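Local coordinates for sawadee homeodomain homolog 1 (Arabidopsis thaliana, PDB 4IUP), which binds methylated histone H3 tails through its SAWADEE domain and acts with RNA polymerase IV in RNA-directed DNA methylation, at residues V73-D85 with D118-R132. The protein carries 2 engineered substitutions. Numbering follows the deposited sequence.
Sequences VGDLMLCFQERED and DNTEESLGLERICRR. Engineered in segment 73-85: M77 (natural residue Leu).
D118 and T120 together receive the guanidinium of R83. D118 OD2 takes R83 NH1 on its syn side at 2.8 Å, a salt bridge nearly in the guanidinium plane, while T120 OG1 meets R83 NH2 at 2.6 Å. D118 OD1 is turned back to the T120 backbone N, an Asx turn, and to T120 OG1, both arriving from one face of the carboxylate, so acid and hydroxyl are set as a pair. Q81 OE1 sits over one face of the guanidinium, toward the rim. Next along, E122 OE2 takes a water that also bridges F80 O and E82 N, while E122 OE1 hydrogen-bonds Y115 OH. L124 then places CD1 against C79 CB at 3.7 Å.

After the 3-10 turn at 126-127 the chain pairs antiparallel with strand 76-83, consistent with one tudor-like unit of the tandem. R128 O accepts an almost straight bond from F80 N (2.8 Å, 174°). With CG anti to the carbonyl carbon (chi1 -65°) and the chain extended to NE, R128 crosses F80. R128 NH1 lies near the ring plane, 3.5 Å from F80 CD2, so the ring presents its edge to one guanidinium face, planes 62° apart. R128 NH1 also forms a salt bridge to the anti side of E82 OE1 (3.1 Å), tilted out of the carboxylate plane; a water links R128 NH2 to that oxygen. I129 packs CD1 on CE of the engineered selenomethionine M77, and CG2 on C79 SG. C130 and L78 exchange two backbone bonds; C130 SG carries a covalently linked beta-mercaptoethanol, probably from the crystallisation liquor. R132 lays CG along L76 CD2, and R132 NH1 hydrogen-bonds E58 O and S60 OG.

Backbone bonds and apolar packing thus fix the register at L78 to F80, while two salt bridges, one water-reinforced, tie E82 and R83 to both parts of 118-132.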
ATOM      1  N   VAL A  73     -15.131  -1.797   5.445  1.00  9.88           N
ATOM      2  CA  VAL A  73     -15.400  -0.478   4.877  1.00 12.17           C
ATOM      3  C   VAL A  73     -14.721   0.580   5.752  1.00 14.32           C
ATOM      4  O   VAL A  73     -14.796   0.518   6.988  1.00 15.41           O
ATOM      5  CB  VAL A  73     -16.931  -0.209   4.764  1.00 13.24           C
ATOM      6  CG1 VAL A  73     -17.216   1.257   4.427  1.00 14.00           C
ATOM      7  CG2 VAL A  73     -17.557  -1.125   3.710  1.00 17.44           C
ATOM      8  N   GLY A  74     -14.028   1.518   5.107  1.00 10.35           N
ATOM      9  CA  GLY A  74     -13.248   2.543   5.812  1.00 11.38           C
ATOM     10  C   GLY A  74     -11.761   2.232   5.948  1.00 13.32           C
ATOM     11  O   GLY A  74     -10.958   3.134   6.199  1.00 15.16           O
ATOM     12  N   ASP A  75     -11.384   0.964   5.782  1.00  8.39           N
ATOM     13  CA  ASP A  75      -9.987   0.557   5.938  1.00  6.66           C
ATOM     14  C   ASP A  75      -9.086   1.138   4.862  1.00  8.76           C
ATOM     15  O   ASP A  75      -9.446   1.175   3.677  1.00  9.57           O
ATOM     16  CB  ASP A  75      -9.837  -0.971   5.922  1.00  5.98           C
ATOM     17  CG  ASP A  75     -10.260  -1.627   7.227  1.00 17.57           C
ATOM     18  OD1 ASP A  75     -10.607  -0.918   8.202  1.00 15.15           O
ATOM     19  OD2 ASP A  75     -10.236  -2.873   7.274  1.00 14.26           O
ATOM     20  N   LEU A  76      -7.913   1.591   5.288  1.00  7.64           N
ATOM     21  CA  LEU A  76      -6.843   1.947   4.363  1.00 10.81           C
ATOM     22  C   LEU A  76      -6.152   0.669   3.888  1.00 10.39           C
ATOM     23  O   LEU A  76      -5.745  -0.163   4.705  1.00 10.55           O
ATOM     24  CB  LEU A  76      -5.837   2.887   5.045  1.00 11.99           C
ATOM     25  CG  LEU A  76      -4.530   3.206   4.306  1.00 12.69           C
ATOM     26  CD1 LEU A  76      -4.801   4.085   3.084  1.00 17.84           C
ATOM     27  CD2 LEU A  76      -3.546   3.880   5.258  1.00 17.50           C
HETATM   28  N   MSE A  77      -6.032   0.517   2.569  1.00  9.87           N
HETATM   29  CA  MSE A  77      -5.367  -0.644   1.973  1.00 11.52           C
HETATM   30  C   MSE A  77      -4.315  -0.169   0.985  1.00 11.45           C
HETATM   31  O   MSE A  77      -4.481   0.881   0.354  1.00  9.52           O
HETATM   32  CB  MSE A  77      -6.361  -1.536   1.207  1.00  7.53           C
HETATM   33  CG  MSE A  77      -7.608  -1.934   1.970  1.00 12.41           C
HETATM   34 SE   MSE A  77      -7.245  -3.017   3.546  1.00 26.49          SE
HETATM   35  CE  MSE A  77      -6.838  -4.728   2.675  1.00  9.67           C
ATOM     36  N   LEU A  78      -3.245  -0.945   0.845  1.00 10.02           N
ATOM     37  CA  LEU A  78      -2.339  -0.787  -0.284  1.00  6.23           C
ATOM     38  C   LEU A  78      -2.879  -1.635  -1.437  1.00 11.85           C
ATOM     39  O   LEU A  78      -3.019  -2.857  -1.299  1.00 11.76           O
ATOM     40  CB  LEU A  78      -0.906  -1.206   0.077  1.00  4.83           C
ATOM     41  CG  LEU A  78       0.129  -0.967  -1.036  1.00  5.17           C
ATOM     42  CD1 LEU A  78       0.349   0.531  -1.280  1.00  4.74           C
ATOM     43  CD2 LEU A  78       1.459  -1.665  -0.727  1.00  8.36           C
ATOM     44  N   CYS A  79      -3.166  -0.985  -2.565  1.00  8.44           N
ATOM     45  CA  CYS A  79      -3.897  -1.607  -3.668  1.00  6.92           C
ATOM     46  C   CYS A  79      -3.074  -1.686  -4.938  1.00 10.22           C
ATOM     47  O   CYS A  79      -2.398  -0.721  -5.316  1.00  8.15           O
ATOM     48  CB  CYS A  79      -5.168  -0.814  -3.973  1.00 11.85           C
ATOM     49  SG  CYS A  79      -6.229  -0.538  -2.567  1.00 14.87           S
ATOM     50  N   PHE A  80      -3.144  -2.836  -5.599  1.00  6.79           N
ATOM     51  CA  PHE A  80      -2.476  -3.020  -6.882  1.00  8.64           C
ATOM     52  C   PHE A  80      -3.308  -2.392  -7.996  1.00 14.25           C
ATOM     53  O   PHE A  80      -4.356  -2.924  -8.382  1.00  8.47           O
ATOM     54  CB  PHE A  80      -2.216  -4.504  -7.153  1.00  8.95           C
ATOM     55  CG  PHE A  80      -1.415  -4.766  -8.400  1.00  9.95           C
ATOM     56  CD1 PHE A  80      -0.119  -4.278  -8.527  1.00 11.36           C
ATOM     57  CD2 PHE A  80      -1.955  -5.508  -9.445  1.00 11.60           C
ATOM     58  CE1 PHE A  80       0.629  -4.524  -9.669  1.00 11.31           C
ATOM     59  CE2 PHE A  80      -1.209  -5.757 -10.606  1.00 10.20           C
ATOM     60  CZ  PHE A  80       0.079  -5.272 -10.712  1.00 12.52           C
ATOM     61  N   GLN A  81      -2.825  -1.257  -8.499  1.00  7.34           N
ATOM     62  CA  GLN A  81      -3.540  -0.450  -9.483  1.00  9.53           C
ATOM     63  C   GLN A  81      -2.881  -0.615 -10.845  1.00 13.70           C
ATOM     64  O   GLN A  81      -1.811  -0.056 -11.102  1.00 11.74           O
ATOM     65  CB  GLN A  81      -3.534   1.022  -9.053  1.00  9.55           C
ATOM     66  CG  GLN A  81      -4.381   1.971  -9.921  1.00 13.48           C
ATOM     67  CD  GLN A  81      -4.092   3.430  -9.622  1.00 16.14           C
ATOM     68  OE1 GLN A  81      -4.805   4.078  -8.845  1.00 22.76           O
ATOM     69  NE2 GLN A  81      -3.038   3.949 -10.219  1.00  9.35           N
ATOM     70  N   GLU A  82      -3.530  -1.390 -11.708  1.00  7.93           N
ATOM     71  CA  GLU A  82      -3.007  -1.673 -13.040  1.00 10.27           C
ATOM     72  C   GLU A  82      -3.824  -0.931 -14.092  1.00 11.86           C
ATOM     73  O   GLU A  82      -5.036  -1.116 -14.191  1.00 13.54           O
ATOM     74  CB  GLU A  82      -3.014  -3.184 -13.301  1.00 15.18           C
ATOM     75  CG  GLU A  82      -2.350  -3.594 -14.614  1.00 24.10           C
ATOM     76  CD  GLU A  82      -2.050  -5.079 -14.688  1.00 27.59           C
ATOM     77  OE1 GLU A  82      -2.865  -5.894 -14.196  1.00 26.55           O
ATOM     78  OE2 GLU A  82      -0.994  -5.429 -15.251  1.00 26.76           O
ATOM     79  N   ARG A  83      -3.151  -0.080 -14.863  1.00 12.75           N
ATOM     80  CA  ARG A  83      -3.800   0.744 -15.889  1.00 20.44           C
ATOM     81  C   ARG A  83      -2.891   0.830 -17.096  1.00 20.53           C
ATOM     82  O   ARG A  83      -1.747   1.273 -16.971  1.00 21.02           O
ATOM     83  CB  ARG A  83      -4.063   2.160 -15.370  1.00 22.62           C
ATOM     84  CG  ARG A  83      -5.119   2.241 -14.309  1.00 28.05           C
ATOM     85  CD  ARG A  83      -5.195   3.622 -13.694  1.00 27.21           C
ATOM     86  NE  ARG A  83      -6.293   3.681 -12.739  1.00 25.93           N
ATOM     87  CZ  ARG A  83      -6.550   4.702 -11.928  1.00 28.31           C
ATOM     88  NH1 ARG A  83      -5.787   5.788 -11.938  1.00 25.20           N
ATOM     89  NH2 ARG A  83      -7.584   4.628 -11.102  1.00 27.04           N
ATOM     90  N   GLU A  84      -3.405   0.442 -18.242  1.00 20.69           N
ATOM     91  CA  GLU A  84      -2.606   0.385 -19.430  1.00 25.46           C
ATOM     92  C   GLU A  84      -1.371  -0.525 -19.111  1.00 37.54           C
ATOM     93  O   GLU A  84      -1.537  -1.597 -18.598  1.00 41.76           O
ATOM     94  CB  GLU A  84      -2.360   1.827 -19.929  1.00 24.92           C
ATOM     95  CG  GLU A  84      -3.686   2.493 -20.421  1.00 42.03           C
ATOM     96  CD  GLU A  84      -3.611   3.989 -20.893  1.00 51.15           C
ATOM     97  OE1 GLU A  84      -3.023   4.849 -20.258  1.00 39.29           O
ATOM     98  OE2 GLU A  84      -4.212   4.286 -21.931  1.00 59.05           O
ATOM     99  N   ASP A  85      -0.158  -0.095 -19.380  1.00 32.98           N
ATOM    100  CA  ASP A  85       0.934  -0.969 -18.971  1.00 40.48           C
ATOM    101  C   ASP A  85       1.641  -0.459 -17.712  1.00 32.15           C
ATOM    102  O   ASP A  85       2.762  -0.802 -17.416  1.00 33.29           O
ATOM    103  CB  ASP A  85       1.927  -1.184 -20.099  1.00 63.79           C
ATOM    104  CG  ASP A  85       2.711   0.037 -20.391  1.00 77.63           C
ATOM    105  OD1 ASP A  85       2.115   1.122 -20.373  1.00 80.28           O
ATOM    106  OD2 ASP A  85       3.931  -0.093 -20.611  1.00 83.65           O
ATOM    107  N   ASP A 118      -6.127  10.247  -6.928  1.00 26.41           N
ATOM    108  CA  ASP A 118      -6.924  10.769  -8.040  1.00 27.59           C
ATOM    109  C   ASP A 118      -8.420  10.551  -7.846  1.00 28.04           C
ATOM    110  O   ASP A 118      -9.218  10.840  -8.744  1.00 26.89           O
ATOM    111  CB  ASP A 118      -6.451  10.176  -9.375  1.00 28.88           C
ATOM    112  CG  ASP A 118      -6.552   8.659  -9.422  1.00 31.20           C
ATOM    113  OD1 ASP A 118      -7.290   8.062  -8.603  1.00 23.53           O
ATOM    114  OD2 ASP A 118      -5.887   8.060 -10.296  1.00 40.59           O
ATOM    115  N   ASN A 119      -8.763   9.979  -6.705  1.00 27.06           N
ATOM    116  CA  ASN A 119     -10.124   9.835  -6.259  1.00 26.97           C
ATOM    117  C   ASN A 119     -10.988   8.884  -7.099  1.00 22.25           C
ATOM    118  O   ASN A 119     -12.181   8.840  -6.952  1.00 27.94           O
ATOM    119  CB  ASN A 119     -10.740  11.206  -6.216  1.00 34.07           C
ATOM    120  CG  ASN A 119     -11.851  11.289  -5.259  1.00 33.39           C
ATOM    121  OD1 ASN A 119     -11.877  10.583  -4.276  1.00 30.14           O
ATOM    122  ND2 ASN A 119     -12.796  12.170  -5.542  1.00 33.50           N
ATOM    123  N   THR A 120     -10.348   8.114  -7.954  1.00 13.61           N
ATOM    124  CA  THR A 120     -11.033   7.156  -8.818  1.00 12.59           C
ATOM    125  C   THR A 120     -11.382   5.889  -8.045  1.00 13.06           C
ATOM    126  O   THR A 120     -10.815   5.631  -6.978  1.00 14.53           O
ATOM    127  CB  THR A 120     -10.182   6.782 -10.049  1.00 23.96           C
ATOM    128  OG1 THR A 120      -8.929   6.238  -9.617  1.00 23.01           O
ATOM    129  CG2 THR A 120      -9.932   8.006 -10.925  1.00 25.29           C
ATOM    130  N   GLU A 121     -12.307   5.099  -8.586  1.00 13.52           N
ATOM    131  CA  GLU A 121     -12.734   3.870  -7.917  1.00 17.00           C
ATOM    132  C   GLU A 121     -12.500   2.629  -8.774  1.00 20.58           C
ATOM    133  O   GLU A 121     -12.511   2.701 -10.007  1.00 20.08           O
ATOM    134  CB  GLU A 121     -14.198   3.970  -7.474  1.00 15.62           C
ATOM    135  CG  GLU A 121     -14.419   4.971  -6.349  1.00 21.01           C
ATOM    136  CD  GLU A 121     -15.849   5.013  -5.846  1.00 29.44           C
ATOM    137  OE1 GLU A 121     -16.769   4.640  -6.604  1.00 24.93           O
ATOM    138  OE2 GLU A 121     -16.054   5.422  -4.682  1.00 32.59           O
ATOM    139  N   GLU A 122     -12.274   1.496  -8.113  1.00 12.57           N
ATOM    140  CA  GLU A 122     -12.023   0.231  -8.796  1.00 10.73           C
ATOM    141  C   GLU A 122     -12.505  -0.913  -7.911  1.00 12.16           C
ATOM    142  O   GLU A 122     -12.351  -0.861  -6.691  1.00 12.26           O
ATOM    143  CB  GLU A 122     -10.524   0.069  -9.094  1.00 13.38           C
ATOM    144  CG  GLU A 122     -10.165  -1.199  -9.865  1.00 18.17           C
ATOM    145  CD  GLU A 122      -8.720  -1.239 -10.357  1.00 27.20           C
ATOM    146  OE1 GLU A 122      -7.911  -0.353  -9.993  1.00 20.28           O
ATOM    147  OE2 GLU A 122      -8.390  -2.182 -11.111  1.00 33.22           O
ATOM    148  N   SER A 123     -13.106  -1.926  -8.529  1.00  7.29           N
ATOM    149  CA  SER A 123     -13.470  -3.145  -7.829  1.00  9.69           C
ATOM    150  C   SER A 123     -12.293  -4.120  -7.842  1.00 12.07           C
ATOM    151  O   SER A 123     -11.827  -4.523  -8.905  1.00 12.70           O
ATOM    152  CB  SER A 123     -14.707  -3.777  -8.470  1.00 14.84           C
ATOM    153  OG  SER A 123     -15.836  -2.944  -8.279  1.00 15.81           O
ATOM    154  N   LEU A 124     -11.815  -4.488  -6.654  1.00 13.36           N
ATOM    155  CA  LEU A 124     -10.644  -5.352  -6.512  1.00 12.42           C
ATOM    156  C   LEU A 124     -10.955  -6.606  -5.707  1.00 14.91           C
ATOM    157  O   LEU A 124     -11.819  -6.600  -4.822  1.00 11.66           O
ATOM    158  CB  LEU A 124      -9.483  -4.593  -5.851  1.00  5.16           C
ATOM    159  CG  LEU A 124      -8.881  -3.401  -6.614  1.00  6.64           C
ATOM    160  CD1 LEU A 124      -7.828  -2.707  -5.773  1.00  7.73           C
ATOM    161  CD2 LEU A 124      -8.284  -3.848  -7.933  1.00  8.68           C
ATOM    162  N   GLY A 125     -10.246  -7.683  -6.022  1.00  8.82           N
ATOM    163  CA  GLY A 125     -10.297  -8.886  -5.207  1.00  9.23           C
ATOM    164  C   GLY A 125      -9.255  -8.813  -4.102  1.00  9.92           C
ATOM    165  O   GLY A 125      -8.363  -7.938  -4.110  1.00  8.52           O
ATOM    166  N   LEU A 126      -9.360  -9.739  -3.156  1.00  5.99           N
ATOM    167  CA  LEU A 126      -8.424  -9.801  -2.037  1.00  9.61           C
ATOM    168  C   LEU A 126      -6.974  -9.936  -2.524  1.00  6.33           C
ATOM    169  O   LEU A 126      -6.043  -9.462  -1.869  1.00  8.82           O
ATOM    170  CB  LEU A 126      -8.775 -10.963  -1.094  1.00  5.88           C
ATOM    171  CG  LEU A 126      -8.116 -10.904   0.293  1.00  9.01           C
ATOM    172  CD1 LEU A 126      -8.627  -9.696   1.073  1.00  5.58           C
ATOM    173  CD2 LEU A 126      -8.356 -12.201   1.063  1.00 11.51           C
ATOM    174  N   GLU A 127      -6.799 -10.564  -3.680  1.00  9.02           N
ATOM    175  CA  GLU A 127      -5.464 -10.848  -4.218  1.00 11.60           C
ATOM    176  C   GLU A 127      -4.725  -9.604  -4.735  1.00 10.60           C
ATOM    177  O   GLU A 127      -3.561  -9.692  -5.123  1.00 13.47           O
ATOM    178  CB  GLU A 127      -5.543 -11.938  -5.300  1.00  9.43           C
ATOM    179  CG  GLU A 127      -6.036 -11.479  -6.688  1.00  6.58           C
ATOM    180  CD  GLU A 127      -7.534 -11.188  -6.774  1.00 17.14           C
ATOM    181  OE1 GLU A 127      -8.304 -11.582  -5.866  1.00 14.90           O
ATOM    182  OE2 GLU A 127      -7.944 -10.564  -7.781  1.00 18.99           O
ATOM    183  N   ARG A 128      -5.404  -8.458  -4.751  1.00  8.18           N
ATOM    184  CA  ARG A 128      -4.795  -7.200  -5.189  1.00  7.65           C
ATOM    185  C   ARG A 128      -4.758  -6.129  -4.099  1.00 11.68           C
ATOM    186  O   ARG A 128      -4.469  -4.969  -4.372  1.00  8.04           O
ATOM    187  CB  ARG A 128      -5.497  -6.661  -6.444  1.00  5.86           C
ATOM    188  CG  ARG A 128      -5.313  -7.568  -7.652  1.00  8.14           C
ATOM    189  CD  ARG A 128      -5.484  -6.868  -8.994  1.00 10.52           C
ATOM    190  NE  ARG A 128      -5.153  -7.818 -10.056  1.00 16.81           N
ATOM    191  CZ  ARG A 128      -4.744  -7.507 -11.284  1.00 23.11           C
ATOM    192  NH1 ARG A 128      -4.612  -6.239 -11.670  1.00 19.82           N
ATOM    193  NH2 ARG A 128      -4.471  -8.488 -12.137  1.00 16.16           N
ATOM    194  N   ILE A 129      -5.054  -6.514  -2.865  1.00  9.38           N
ATOM    195  CA  ILE A 129      -5.051  -5.555  -1.768  1.00  9.57           C
ATOM    196  C   ILE A 129      -4.260  -6.074  -0.560  1.00 12.64           C
ATOM    197  O   ILE A 129      -4.249  -7.276  -0.284  1.00 12.82           O
ATOM    198  CB  ILE A 129      -6.492  -5.106  -1.372  1.00 12.53           C
ATOM    199  CG1 ILE A 129      -7.332  -6.280  -0.854  1.00  9.78           C
ATOM    200  CG2 ILE A 129      -7.207  -4.411  -2.555  1.00  9.62           C
ATOM    201  CD1 ILE A 129      -8.737  -5.865  -0.395  1.00  7.51           C
ATOM    202  N   CYS A 130      -3.588  -5.163   0.135  1.00  7.25           N
ATOM    203  CA  CYS A 130      -2.829  -5.500   1.344  1.00  7.20           C
ATOM    204  C   CYS A 130      -3.254  -4.604   2.493  1.00  7.94           C
ATOM    205  O   CYS A 130      -3.564  -3.436   2.284  1.00 10.07           O
ATOM    206  CB  CYS A 130      -1.329  -5.328   1.109  1.00  9.57           C
ATOM    207  SG  CYS A 130      -0.547  -6.698   0.222  1.00 20.59           S
ATOM    208  N   ARG A 131      -3.250  -5.142   3.707  1.00  7.55           N
ATOM    209  CA  ARG A 131      -3.711  -4.385   4.867  1.00  7.33           C
ATOM    210  C   ARG A 131      -2.557  -3.663   5.557  1.00  8.07           C
ATOM    211  O   ARG A 131      -1.394  -3.993   5.344  1.00  9.61           O
ATOM    212  CB  ARG A 131      -4.459  -5.292   5.858  1.00  7.58           C
ATOM    213  CG  ARG A 131      -3.573  -6.309   6.595  1.00  9.92           C
ATOM    214  CD  ARG A 131      -4.338  -6.999   7.721  1.00 13.31           C
ATOM    215  NE  ARG A 131      -3.529  -8.029   8.378  1.00 12.82           N
ATOM    216  CZ  ARG A 131      -2.705  -7.806   9.404  1.00 19.77           C
ATOM    217  NH1 ARG A 131      -2.575  -6.587   9.918  1.00 13.35           N
ATOM    218  NH2 ARG A 131      -2.013  -8.812   9.927  1.00 15.07           N
ATOM    219  N   ARG A 132      -2.894  -2.678   6.383  1.00  7.97           N
ATOM    220  CA  ARG A 132      -1.911  -1.995   7.218  1.00  8.92           C
ATOM    221  C   ARG A 132      -1.781  -2.771   8.524  1.00 12.81           C
ATOM    222  O   ARG A 132      -2.735  -3.450   8.927  1.00 13.21           O
ATOM    223  CB  ARG A 132      -2.357  -0.554   7.497  1.00 12.13           C
ATOM    224  CG  ARG A 132      -2.548   0.326   6.247  1.00 12.53           C
ATOM    225  CD  ARG A 132      -1.230   0.637   5.526  1.00  8.92           C
ATOM    226  NE  ARG A 132      -0.199   1.077   6.469  1.00 10.25           N
ATOM    227  CZ  ARG A 132       1.026   0.567   6.557  1.00  8.35           C
ATOM    228  NH1 ARG A 132       1.425  -0.406   5.741  1.00  6.46           N
ATOM    229  NH2 ARG A 132       1.866   1.037   7.469  1.00  8.22           N
TER
HETATM  230  O   HOH W   1      -5.733  -2.002   6.536  1.00 12.51           O
HETATM  231  O   HOH W   2      -5.753  -2.953 -10.593  1.00 17.77           O
HETATM  232  O   HOH W   3      -4.534  -7.658 -14.926  1.00 30.67           O